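PDB 5U22: N2152 from Neocallimastix frontalis, which probably hydrolyses arabinosyl linkages of plant-derived glycans, as a polyspecific family 39 glycoside hydrolase that joins a TIM barrel to a beta sandwich. Local coordinates for residues 98-103 against 138-143; 148-153 against 184-189; 208-213 against 240-245. All blocks are in the same frame, centred on the assembly; numbering follows the deposited sequence.

Contact 1 of 3, residues 98-103 against 138-143; sequences RVTIEL and NFYGNE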
loop_
_atom_site.group_PDB
_atom_site.type_symbol
_atom_site.label_atom_id
_atom_site.label_comp_id
_atom_site.label_asym_id
_atom_site.label_seq_id
_atom_site.Cartn_x
_atom_site.Cartn_y
_atom_site.Cartn_z
ATOM N N ARG A 98 6.766 -5.412 -8.459
ATOM C CA ARG A 98 6.250 -4.827 -9.695
ATOM C C ARG A 98 6.094 -3.327 -9.524
ATOM O O ARG A 98 6.232 -2.789 -8.425
ATOM C CB ARG A 98 4.888 -5.416 -10.113
ATOM C CG ARG A 98 4.984 -6.754 -10.812
ATOM C CD ARG A 98 4.707 -7.867 -9.852
ATOM N NE ARG A 98 3.324 -7.870 -9.392
ATOM C CZ ARG A 98 2.963 -7.866 -8.112
ATOM N NH1 ARG A 98 3.892 -7.853 -7.151
ATOM N NH2 ARG A 98 1.675 -7.895 -7.789
ATOM N N VAL A 99 5.793 -2.637 -10.618
ATOM C CA VAL A 99 5.638 -1.188 -10.552
ATOM C C VAL A 99 4.500 -0.749 -11.469
ATOM O O VAL A 99 4.395 -1.201 -12.617
ATOM C CB VAL A 99 6.952 -0.453 -10.886
ATOM C CG1 VAL A 99 7.492 -0.850 -12.273
ATOM C CG2 VAL A 99 6.749 1.044 -10.771
ATOM N N THR A 100 3.643 0.122 -10.946
ATOM C CA THR A 100 2.507 0.668 -11.680
ATOM C C THR A 100 2.983 1.770 -12.622
ATOM O O THR A 100 3.755 2.646 -12.220
ATOM C CB THR A 100 1.488 1.240 -10.693
ATOM O OG1 THR A 100 1.033 0.209 -9.804
ATOM C CG2 THR A 100 0.297 1.868 -11.417
ATOM N N ILE A 101 2.502 1.743 -13.866
ATOM C CA ILE A 101 2.782 2.796 -14.844
ATOM C C ILE A 101 1.710 3.878 -14.751
ATOM O O ILE A 101 0.577 3.675 -15.193
ATOM C CB ILE A 101 2.833 2.231 -16.264
ATOM C CG1 ILE A 101 3.944 1.190 -16.373
ATOM C CG2 ILE A 101 3.030 3.368 -17.267
ATOM C CD1 ILE A 101 3.836 0.287 -17.589
ATOM N N GLU A 102 2.080 5.057 -14.255
ATOM C CA GLU A 102 1.138 6.184 -14.148
ATOM C C GLU A 102 1.230 7.017 -15.425
ATOM O O GLU A 102 2.072 7.906 -15.557
ATOM C CB GLU A 102 1.443 7.022 -12.913
ATOM C CG GLU A 102 0.379 8.104 -12.611
ATOM C CD GLU A 102 0.870 9.156 -11.616
ATOM O OE1 GLU A 102 2.096 9.245 -11.399
ATOM O OE2 GLU A 102 0.030 9.896 -11.058
ATOM N N LEU A 103 0.351 6.730 -16.386
ATOM C CA LEU A 103 0.436 7.401 -17.681
ATOM C C LEU A 103 0.169 8.899 -17.575
ATOM O O LEU A 103 0.694 9.668 -18.387
ATOM C CB LEU A 103 -0.553 6.767 -18.667
ATOM C CG LEU A 103 -0.281 5.319 -19.080
ATOM C CD1 LEU A 103 -1.486 4.718 -19.812
ATOM C CD2 LEU A 103 0.945 5.266 -19.969
ATOM N N ASN A 138 7.869 -6.830 -15.425
ATOM C CA ASN A 138 7.502 -6.619 -14.029
ATOM C C ASN A 138 6.696 -5.342 -13.822
ATOM O O ASN A 138 6.733 -4.752 -12.733
ATOM C CB ASN A 138 8.742 -6.638 -13.130
ATOM C CG ASN A 138 9.788 -5.610 -13.519
ATOM O OD1 ASN A 138 9.785 -5.085 -14.630
ATOM N ND2 ASN A 138 10.704 -5.321 -12.594
ATOM N N PHE A 139 5.961 -4.900 -14.836
ATOM C CA PHE A 139 4.996 -3.839 -14.625
ATOM C C PHE A 139 3.698 -4.426 -14.089
ATOM O O PHE A 139 3.309 -5.548 -14.427
ATOM C CB PHE A 139 4.731 -3.074 -15.921
ATOM C CG PHE A 139 5.972 -2.561 -16.576
ATOM C CD1 PHE A 139 6.608 -1.427 -16.099
ATOM C CD2 PHE A 139 6.511 -3.222 -17.675
ATOM C CE1 PHE A 139 7.756 -0.943 -16.718
ATOM C CE2 PHE A 139 7.661 -2.761 -18.284
ATOM C CZ PHE A 139 8.286 -1.613 -17.806
ATOM N N TYR A 140 3.049 -3.656 -13.222
ATOM C CA TYR A 140 1.780 -4.036 -12.619
ATOM C C TYR A 140 0.613 -3.785 -13.561
ATOM O O TYR A 140 -0.372 -4.536 -13.548
ATOM C CB TYR A 140 1.601 -3.232 -11.338
ATOM C CG TYR A 140 0.467 -3.614 -10.415
ATOM C CD1 TYR A 140 0.361 -4.895 -9.883
ATOM C CD2 TYR A 140 -0.467 -2.660 -10.019
ATOM C CE1 TYR A 140 -0.666 -5.212 -8.990
ATOM C CE2 TYR A 140 -1.481 -2.969 -9.136
ATOM C CZ TYR A 140 -1.583 -4.240 -8.632
ATOM O OH TYR A 140 -2.598 -4.518 -7.741
ATOM N N GLY A 141 0.705 -2.732 -14.356
ATOM C CA GLY A 141 -0.335 -2.408 -15.312
ATOM C C GLY A 141 -0.145 -0.997 -15.815
ATOM O O GLY A 141 0.709 -0.248 -15.332
ATOM N N ASN A 142 -0.943 -0.659 -16.825
ATOM C CA ASN A 142 -1.032 0.699 -17.357
ATOM C C ASN A 142 -2.172 1.438 -16.664
ATOM O O ASN A 142 -3.341 1.074 -16.827
ATOM C CB ASN A 142 -1.291 0.694 -18.867
ATOM C CG ASN A 142 -0.143 0.112 -19.670
ATOM O OD1 ASN A 142 -0.349 -0.687 -20.593
ATOM N ND2 ASN A 142 1.062 0.512 -19.333
ATOM N N GLU A 143 -1.841 2.491 -15.928
ATOM C CA GLU A 143 -2.827 3.292 -15.216
ATOM C C GLU A 143 -3.161 4.511 -16.068
ATOM O O GLU A 143 -2.277 5.314 -16.378
ATOM C CB GLU A 143 -2.285 3.694 -13.845
ATOM C CG GLU A 143 -3.280 4.424 -12.963
ATOM C CD GLU A 143 -2.662 4.884 -11.652
ATOM O OE1 GLU A 143 -1.414 4.834 -11.516
ATOM O OE2 GLU A 143 -3.430 5.298 -10.759
#

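Contact 2 of 3, residues 148-153 against 184-189; sequences PDVTWK and SFSWYE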
loop_
_atom_site.group_PDB
_atom_site.type_symbol
_atom_site.label_atom_id
_atom_site.label_comp_id
_atom_site.label_asym_id
_atom_site.label_seq_id
_atom_site.Cartn_x
_atom_site.Cartn_y
_atom_site.Cartn_z
ATOM N N PRO A 148 -8.979 11.900 -11.463
ATOM C CA PRO A 148 -9.828 12.675 -12.376
ATOM C C PRO A 148 -10.807 13.564 -11.640
ATOM O O PRO A 148 -11.203 14.611 -12.175
ATOM C CB PRO A 148 -10.541 11.586 -13.184
ATOM C CG PRO A 148 -10.579 10.394 -12.233
ATOM C CD PRO A 148 -9.250 10.453 -11.543
ATOM N N ASP A 149 -11.193 13.180 -10.412
ATOM C CA ASP A 149 -12.087 13.991 -9.597
ATOM C C ASP A 149 -11.423 15.274 -9.122
ATOM O O ASP A 149 -12.112 16.149 -8.584
ATOM C CB ASP A 149 -12.642 13.179 -8.401
ATOM C CG ASP A 149 -11.594 12.305 -7.700
ATOM O OD1 ASP A 149 -10.447 12.197 -8.174
ATOM O OD2 ASP A 149 -11.952 11.702 -6.657
ATOM N N VAL A 150 -10.116 15.409 -9.335
ATOM C CA VAL A 150 -9.382 16.628 -9.048
ATOM C C VAL A 150 -8.885 17.294 -10.326
ATOM O O VAL A 150 -8.894 18.523 -10.429
ATOM C CB VAL A 150 -8.206 16.338 -8.088
ATOM C CG1 VAL A 150 -7.333 17.577 -7.891
ATOM C CG2 VAL A 150 -8.718 15.854 -6.757
ATOM N N THR A 151 -8.482 16.503 -11.329
ATOM C CA THR A 151 -7.691 17.032 -12.435
ATOM C C THR A 151 -8.370 17.022 -13.795
ATOM O O THR A 151 -7.877 17.699 -14.699
ATOM C CB THR A 151 -6.370 16.264 -12.574
ATOM O OG1 THR A 151 -6.636 14.872 -12.828
ATOM C CG2 THR A 151 -5.554 16.422 -11.321
ATOM N N TRP A 152 -9.462 16.283 -13.988
ATOM C CA TRP A 152 -10.108 16.314 -15.292
ATOM C C TRP A 152 -11.029 17.525 -15.401
ATOM O O TRP A 152 -11.776 17.839 -14.472
ATOM C CB TRP A 152 -10.894 15.029 -15.570
ATOM C CG TRP A 152 -11.253 15.023 -17.027
ATOM C CD1 TRP A 152 -12.430 15.432 -17.585
ATOM C CD2 TRP A 152 -10.373 14.723 -18.113
ATOM N NE1 TRP A 152 -12.352 15.355 -18.958
ATOM C CE2 TRP A 152 -11.100 14.921 -19.308
ATOM C CE3 TRP A 152 -9.044 14.282 -18.193
ATOM C CZ2 TRP A 152 -10.549 14.683 -20.562
ATOM C CZ3 TRP A 152 -8.495 14.051 -19.443
ATOM C CH2 TRP A 152 -9.243 14.259 -20.611
ATOM N N LYS A 153 -10.976 18.206 -16.548
ATOM C CA LYS A 153 -11.758 19.416 -16.792
ATOM C C LYS A 153 -12.573 19.237 -18.065
ATOM O O LYS A 153 -12.028 18.821 -19.092
ATOM C CB LYS A 153 -10.854 20.646 -16.930
ATOM C CG LYS A 153 -9.944 20.918 -15.736
ATOM C CD LYS A 153 -10.731 21.058 -14.428
ATOM C CE LYS A 153 -9.783 21.245 -13.238
ATOM N NZ LYS A 153 -10.505 21.247 -11.934
ATOM N N SER A 184 -8.599 5.659 -10.388
ATOM C CA SER A 184 -7.603 6.414 -9.616
ATOM C C SER A 184 -8.187 7.660 -8.943
ATOM O O SER A 184 -7.508 8.683 -8.826
ATOM C CB SER A 184 -6.402 6.793 -10.489
ATOM O OG SER A 184 -5.948 5.663 -11.226
ATOM N N PHE A 185 -9.427 7.567 -8.461
ATOM C CA PHE A 185 -10.059 8.680 -7.761
ATOM C C PHE A 185 -9.190 9.164 -6.606
ATOM O O PHE A 185 -8.549 8.370 -5.909
ATOM C CB PHE A 185 -11.406 8.272 -7.164
ATOM C CG PHE A 185 -12.456 7.878 -8.156
ATOM C CD1 PHE A 185 -12.710 8.634 -9.275
ATOM C CD2 PHE A 185 -13.249 6.759 -7.912
ATOM C CE1 PHE A 185 -13.715 8.269 -10.156
ATOM C CE2 PHE A 185 -14.250 6.384 -8.796
ATOM C CZ PHE A 185 -14.485 7.147 -9.917
ATOM N N SER A 186 -9.224 10.480 -6.363
ATOM C CA SER A 186 -8.519 11.026 -5.206
ATOM C C SER A 186 -9.137 10.556 -3.893
ATOM O O SER A 186 -8.427 10.358 -2.897
ATOM C CB SER A 186 -8.517 12.544 -5.256
ATOM O OG SER A 186 -7.832 13.046 -4.133
ATOM N N TRP A 187 -10.455 10.414 -3.856
ATOM C CA TRP A 187 -11.123 9.873 -2.685
ATOM C C TRP A 187 -12.289 9.011 -3.138
ATOM O O TRP A 187 -12.846 9.204 -4.223
ATOM C CB TRP A 187 -11.608 10.975 -1.727
ATOM C CG TRP A 187 -12.694 11.838 -2.302
ATOM C CD1 TRP A 187 -14.048 11.645 -2.196
ATOM C CD2 TRP A 187 -12.519 13.025 -3.078
ATOM N NE1 TRP A 187 -14.724 12.642 -2.868
ATOM C CE2 TRP A 187 -13.808 13.505 -3.411
ATOM C CE3 TRP A 187 -11.397 13.735 -3.523
ATOM C CZ2 TRP A 187 -14.002 14.657 -4.171
ATOM C CZ3 TRP A 187 -11.591 14.883 -4.281
ATOM C CH2 TRP A 187 -12.884 15.332 -4.597
ATOM N N TYR A 188 -12.647 8.049 -2.297
ATOM C CA TYR A 188 -13.751 7.158 -2.616
ATOM C C TYR A 188 -15.082 7.823 -2.277
ATOM O O TYR A 188 -15.238 8.424 -1.207
ATOM C CB TYR A 188 -13.610 5.838 -1.854
ATOM C CG TYR A 188 -14.653 4.836 -2.277
ATOM C CD1 TYR A 188 -14.387 3.914 -3.281
ATOM C CD2 TYR A 188 -15.915 4.837 -1.696
ATOM C CE1 TYR A 188 -15.362 2.999 -3.689
ATOM C CE2 TYR A 188 -16.889 3.940 -2.089
ATOM C CZ TYR A 188 -16.605 3.022 -3.087
ATOM O OH TYR A 188 -17.580 2.135 -3.473
ATOM N N GLU A 189 -16.047 7.706 -3.186
ATOM C CA GLU A 189 -17.433 8.043 -2.881
ATOM C C GLU A 189 -18.321 7.106 -3.691
ATOM O O GLU A 189 -18.013 6.800 -4.842
ATOM C CB GLU A 189 -17.731 9.519 -3.182
ATOM C CG GLU A 189 -19.054 10.008 -2.641
ATOM C CD GLU A 189 -20.207 9.696 -3.569
ATOM O OE1 GLU A 189 -20.022 9.842 -4.801
ATOM O OE2 GLU A 189 -21.290 9.294 -3.071
#

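Contact 3 of 3, residues 208-213 against 240-245; sequences DIIAWH and RPITIN. With EDO (1,2-ethanediol), chain E.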
loop_
_atom_site.group_PDB
_atom_site.type_symbol
_atom_site.label_atom_id
_atom_site.label_comp_id
_atom_site.label_asym_id
_atom_site.label_seq_id
_atom_site.Cartn_x
_atom_site.Cartn_y
_atom_site.Cartn_z
ATOM N N ASP A 208 -8.957 -3.778 -15.258
ATOM C CA ASP A 208 -8.584 -5.070 -14.693
ATOM C C ASP A 208 -8.306 -4.966 -13.204
ATOM O O ASP A 208 -8.554 -5.921 -12.457
ATOM C CB ASP A 208 -7.362 -5.612 -15.407
ATOM C CG ASP A 208 -7.582 -5.727 -16.876
ATOM O OD1 ASP A 208 -8.620 -6.313 -17.258
ATOM O OD2 ASP A 208 -6.747 -5.204 -17.636
ATOM N N ILE A 209 -7.775 -3.827 -12.766
ATOM C CA ILE A 209 -7.454 -3.566 -11.369
ATOM C C ILE A 209 -8.100 -2.232 -11.013
ATOM O O ILE A 209 -7.819 -1.213 -11.661
ATOM C CB ILE A 209 -5.932 -3.514 -11.126
ATOM C CG1 ILE A 209 -5.236 -4.741 -11.733
ATOM C CG2 ILE A 209 -5.635 -3.415 -9.631
ATOM C CD1 ILE A 209 -3.704 -4.649 -11.747
ATOM N N ILE A 210 -8.978 -2.241 -10.006
ATOM C CA ILE A 210 -9.681 -1.033 -9.583
ATOM C C ILE A 210 -8.762 -0.229 -8.674
ATOM O O ILE A 210 -8.057 -0.786 -7.828
ATOM C CB ILE A 210 -11.008 -1.394 -8.885
ATOM C CG1 ILE A 210 -11.937 -0.179 -8.785
ATOM C CG2 ILE A 210 -10.765 -1.998 -7.499
ATOM C CD1 ILE A 210 -12.565 0.202 -10.131
ATOM N N ALA A 211 -8.749 1.089 -8.852
ATOM C CA ALA A 211 -7.804 1.936 -8.144
ATOM C C ALA A 211 -8.502 3.169 -7.595
ATOM O O ALA A 211 -9.281 3.818 -8.301
ATOM C CB ALA A 211 -6.663 2.391 -9.074
ATOM N N TRP A 212 -8.199 3.498 -6.343
ATOM C CA TRP A 212 -8.491 4.819 -5.804
ATOM C C TRP A 212 -7.497 5.107 -4.693
ATOM O O TRP A 212 -6.675 4.257 -4.335
ATOM C CB TRP A 212 -9.934 4.932 -5.300
ATOM C CG TRP A 212 -10.318 4.131 -4.086
ATOM C CD1 TRP A 212 -10.235 4.529 -2.769
ATOM C CD2 TRP A 212 -10.912 2.824 -4.074
ATOM N NE1 TRP A 212 -10.725 3.532 -1.951
ATOM C CE2 TRP A 212 -11.147 2.480 -2.723
ATOM C CE3 TRP A 212 -11.261 1.907 -5.077
ATOM C CZ2 TRP A 212 -11.711 1.250 -2.344
ATOM C CZ3 TRP A 212 -11.834 0.695 -4.708
ATOM C CH2 TRP A 212 -12.054 0.376 -3.347
ATOM N N HIS A 213 -7.585 6.314 -4.145
ATOM C CA HIS A 213 -6.652 6.791 -3.136
ATOM C C HIS A 213 -7.346 6.907 -1.789
ATOM O O HIS A 213 -8.549 7.167 -1.712
ATOM C CB HIS A 213 -6.070 8.133 -3.553
ATOM C CG HIS A 213 -5.305 8.065 -4.833
ATOM N ND1 HIS A 213 -4.927 9.185 -5.543
ATOM C CD2 HIS A 213 -4.848 6.999 -5.536
ATOM C CE1 HIS A 213 -4.271 8.808 -6.627
ATOM N NE2 HIS A 213 -4.216 7.487 -6.650
ATOM N N ARG A 240 -12.813 -7.585 -8.924
ATOM C CA ARG A 240 -11.552 -7.017 -9.392
ATOM C C ARG A 240 -10.545 -6.932 -8.247
ATOM O O ARG A 240 -10.928 -6.648 -7.108
ATOM C CB ARG A 240 -11.756 -5.611 -9.960
ATOM C CG ARG A 240 -12.684 -5.526 -11.167
ATOM C CD ARG A 240 -12.273 -6.564 -12.169
ATOM N NE ARG A 240 -12.587 -6.250 -13.557
ATOM C CZ ARG A 240 -13.583 -6.800 -14.241
ATOM N NH1 ARG A 240 -14.412 -7.661 -13.652
ATOM N NH2 ARG A 240 -13.758 -6.486 -15.517
ATOM N N PRO A 241 -9.258 -7.165 -8.527
ATOM C CA PRO A 241 -8.216 -6.802 -7.554
ATOM C C PRO A 241 -8.259 -5.310 -7.288
ATOM O O PRO A 241 -8.528 -4.512 -8.189
ATOM C CB PRO A 241 -6.906 -7.187 -8.255
ATOM C CG PRO A 241 -7.297 -8.078 -9.389
ATOM C CD PRO A 241 -8.699 -7.718 -9.770
ATOM N N ILE A 242 -7.961 -4.936 -6.042
ATOM C CA ILE A 242 -7.997 -3.548 -5.596
ATOM C C ILE A 242 -6.572 -3.055 -5.397
ATOM O O ILE A 242 -5.773 -3.711 -4.720
ATOM C CB ILE A 242 -8.791 -3.399 -4.289
ATOM C CG1 ILE A 242 -10.235 -3.853 -4.480
ATOM C CG2 ILE A 242 -8.713 -1.960 -3.777
ATOM C CD1 ILE A 242 -11.004 -3.938 -3.174
ATOM N N THR A 243 -6.264 -1.883 -5.949
ATOM C CA THR A 243 -5.006 -1.212 -5.653
ATOM C C THR A 243 -5.292 0.170 -5.074
ATOM O O THR A 243 -5.910 1.015 -5.730
ATOM C CB THR A 243 -4.097 -1.148 -6.891
ATOM O OG1 THR A 243 -2.862 -0.535 -6.526
ATOM C CG2 THR A 243 -4.701 -0.371 -8.054
ATOM N N ILE A 244 -4.880 0.386 -3.824
ATOM C CA ILE A 244 -5.011 1.700 -3.205
ATOM C C ILE A 244 -3.664 2.375 -3.380
ATOM O O ILE A 244 -2.814 2.302 -2.491
ATOM C CB ILE A 244 -5.421 1.605 -1.722
ATOM C CG1 ILE A 244 -6.710 0.791 -1.583
ATOM C CG2 ILE A 244 -5.614 2.997 -1.109
ATOM C CD1 ILE A 244 -7.868 1.316 -2.437
ATOM N N ASN A 245 -3.437 3.006 -4.535
ATOM C CA ASN A 245 -2.065 3.284 -4.925
ATOM C C ASN A 245 -1.586 4.656 -4.485
ATOM O O ASN A 245 -0.517 5.091 -4.922
ATOM C CB ASN A 245 -1.849 3.053 -6.436
ATOM C CG ASN A 245 -2.779 3.857 -7.325
ATOM O OD1 ASN A 245 -3.350 4.868 -6.909
ATOM N ND2 ASN A 245 -2.911 3.423 -8.577
HETATM C C1 EDO E . -16.674 -8.924 -16.791
HETATM O O1 EDO E . -15.253 -9.073 -16.867
HETATM C C2 EDO E . -17.138 -8.549 -15.401
HETATM O O2 EDO E . -18.561 -8.572 -15.321
HETATM O O HOH W 1 -11.354 -5.779 -17.146
#

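Contact 1 of 3, residues 98-103 against 138-143
I101 keeps CG1 beside its backbone N (chi1 -61°), and a nearly straight second torsion carries the methyl end to the ring of F139, with I101 CD1 3.6 Å from F139 CD1. V99 CG1 reaches the same F139 CD1 from farther back, at 4.0 Å. Branched and aromatic residues suit this face because helices 84-91 and 117-134 cover it. Cutting I101 back to an alanine is likely to open a gap beside F139 and against helix 117-134, whose F127 and K131 also touch the isoleucine. On the other face, E143 runs extended, CG anti to the backbone N (chi1 -175°), and lays OE1 3.4 Å from T100 CG2; that oxygen is salt-bridged to R68, while OE2 is hydrogen-bonded to S184 OG and N245 ND2. The ring of Y140 comes alongside T100, Y140 CD2 lying 3.2 Å from T100 OG1. R98 NH2 comes obliquely to that ring, the guanidinium plane 76° from it, while NH1 is hydrogen-bonded to G96 O and N65 OD1. Y140 OH is held by D274. The parallel strands share backbone hydrogen bonds, such as Y140 N to V99 O at 2.9 Å and E143 N to I101 O at 2.8 Å. V99 pairs with F139 but I101 with N142, so the second strand spends one extra residue opposite T100: a beta bulge at Y140 and G141, where G141 takes a fully extended backbone shape that a residue with a CB would hardly adopt. Strand 98-102, helix 117-134 and strand 139-143 form a beta-alpha-beta unit of the TIM barrel, with E102 near bound bis-tris.

Contact 2 of 3, residues 148-153 against 184-189
D149 reaches across from the short helix 148-151 to grip the chain where it leaves strand 180-185. Its CB points at the partner segment, and CG, set between the backbone N and the carbonyl carbon (chi1 43°), comes 3.3 Å from S186 N. From there the carboxylate divides its work. OD1 offers its syn lone pair to S186 N, 2.8 Å away, in a nearly straight bond (173°), and also rests against the serine's CB. OD2 accepts only weakly from S186 N and, at 3.4 Å, from W187 N; its stronger partner is K192 NZ, in a salt bridge. The same OD2 touches F185 CB at 3.5 Å and lies over one face of the W187 indole, displaced to the rim. Aspartate suits this position because its short chain places two acceptors against two successive backbone amides. Apolar contacts flank it: V150 CG2 packs 3.6 Å from S186 CB and 3.9 Å from W187 CZ3, while the rigid ring of P148 crosses F185 at about a right angle, with P148 CG 4.0 Å from F185 CD1. Helix 148-151, which follows strand 139-143, is thus fastened to the loop between strand 180-185 and helix 190-202; F185 packs on M193 and F196 of that helix, and P148 on F160 of helix 160-174.

Contact 3 of 3, residues 208-213 against 240-245
The indole of W212 takes the methyl of I244 over the centre of one face, a CH-pi contact in which I244 CD1 lies 3.6 Å from the centroid of the five-membered ring of W212 and 16° off its normal. I242 CG2 approaches W212 CH2 obliquely, and W212 NE1 is hydrogen-bonded to E214. The imidazole of H213 is met at its edge: N245 OD1 lies in the ring plane, 2.8 Å from H213 NE2, in a bent and weak bond, with the amide turned 57° from the ring. The R240 guanidinium has C2 of an ethanediol, probably from the crystallisation liquor, at its edge, R240 NH2 donating to ethanediol O1 at 3.3 Å; NH1 is hydrogen-bonded to S238 O and NE to P207 O. The parallel strands are joined firmly by T243 N to I210 O at 2.8 Å and by I210 N to P241 O at 2.9 Å, less so by the weak bond from W212 N to T243 O. On the face with A211 small groups meet, A211 CB 3.5 Å from T243 CG2; on the other, I210 CG2 lies 3.6 Å from I242 CG1. At the start of the strands a water joins D208 OD1 to R240 NH2; D208 OD1 is also salt-bridged to R172, and OD2 hydrogen-bonded to I180 N. The chemistry changes along the pair: charged groups bridged by a water at the start, hydrocarbon in the middle, and at the far end linked polar groups, H213 hydrogen-bonded also to E147 and N245 to E143. With bound bis-tris nearby, that end is consistent with a sugar-binding pocket.

In the fold
Along the chain the three contacts follow in series, each closing before the next opens, and all reach the parallel sheet that forms the barrel. Contact 1 joins strands 98-102 and 139-143; contact 3 joins 209-212 and 242-247; contact 2, about 19 Å from the first and about 14 Å from the third by centres, lies at the end of strand 180-185, which runs between 139-143 and 209-212. Contacts 1 and 3, centres about 12 Å apart, meet across the barrel interior. Contacts 2 and 3 share backbone bonds, S184 N to A211 O among them. A side chain of each contact (E102, S186 and H213) lies about 5 Å from bound bis-tris, probably near the substrate pocket.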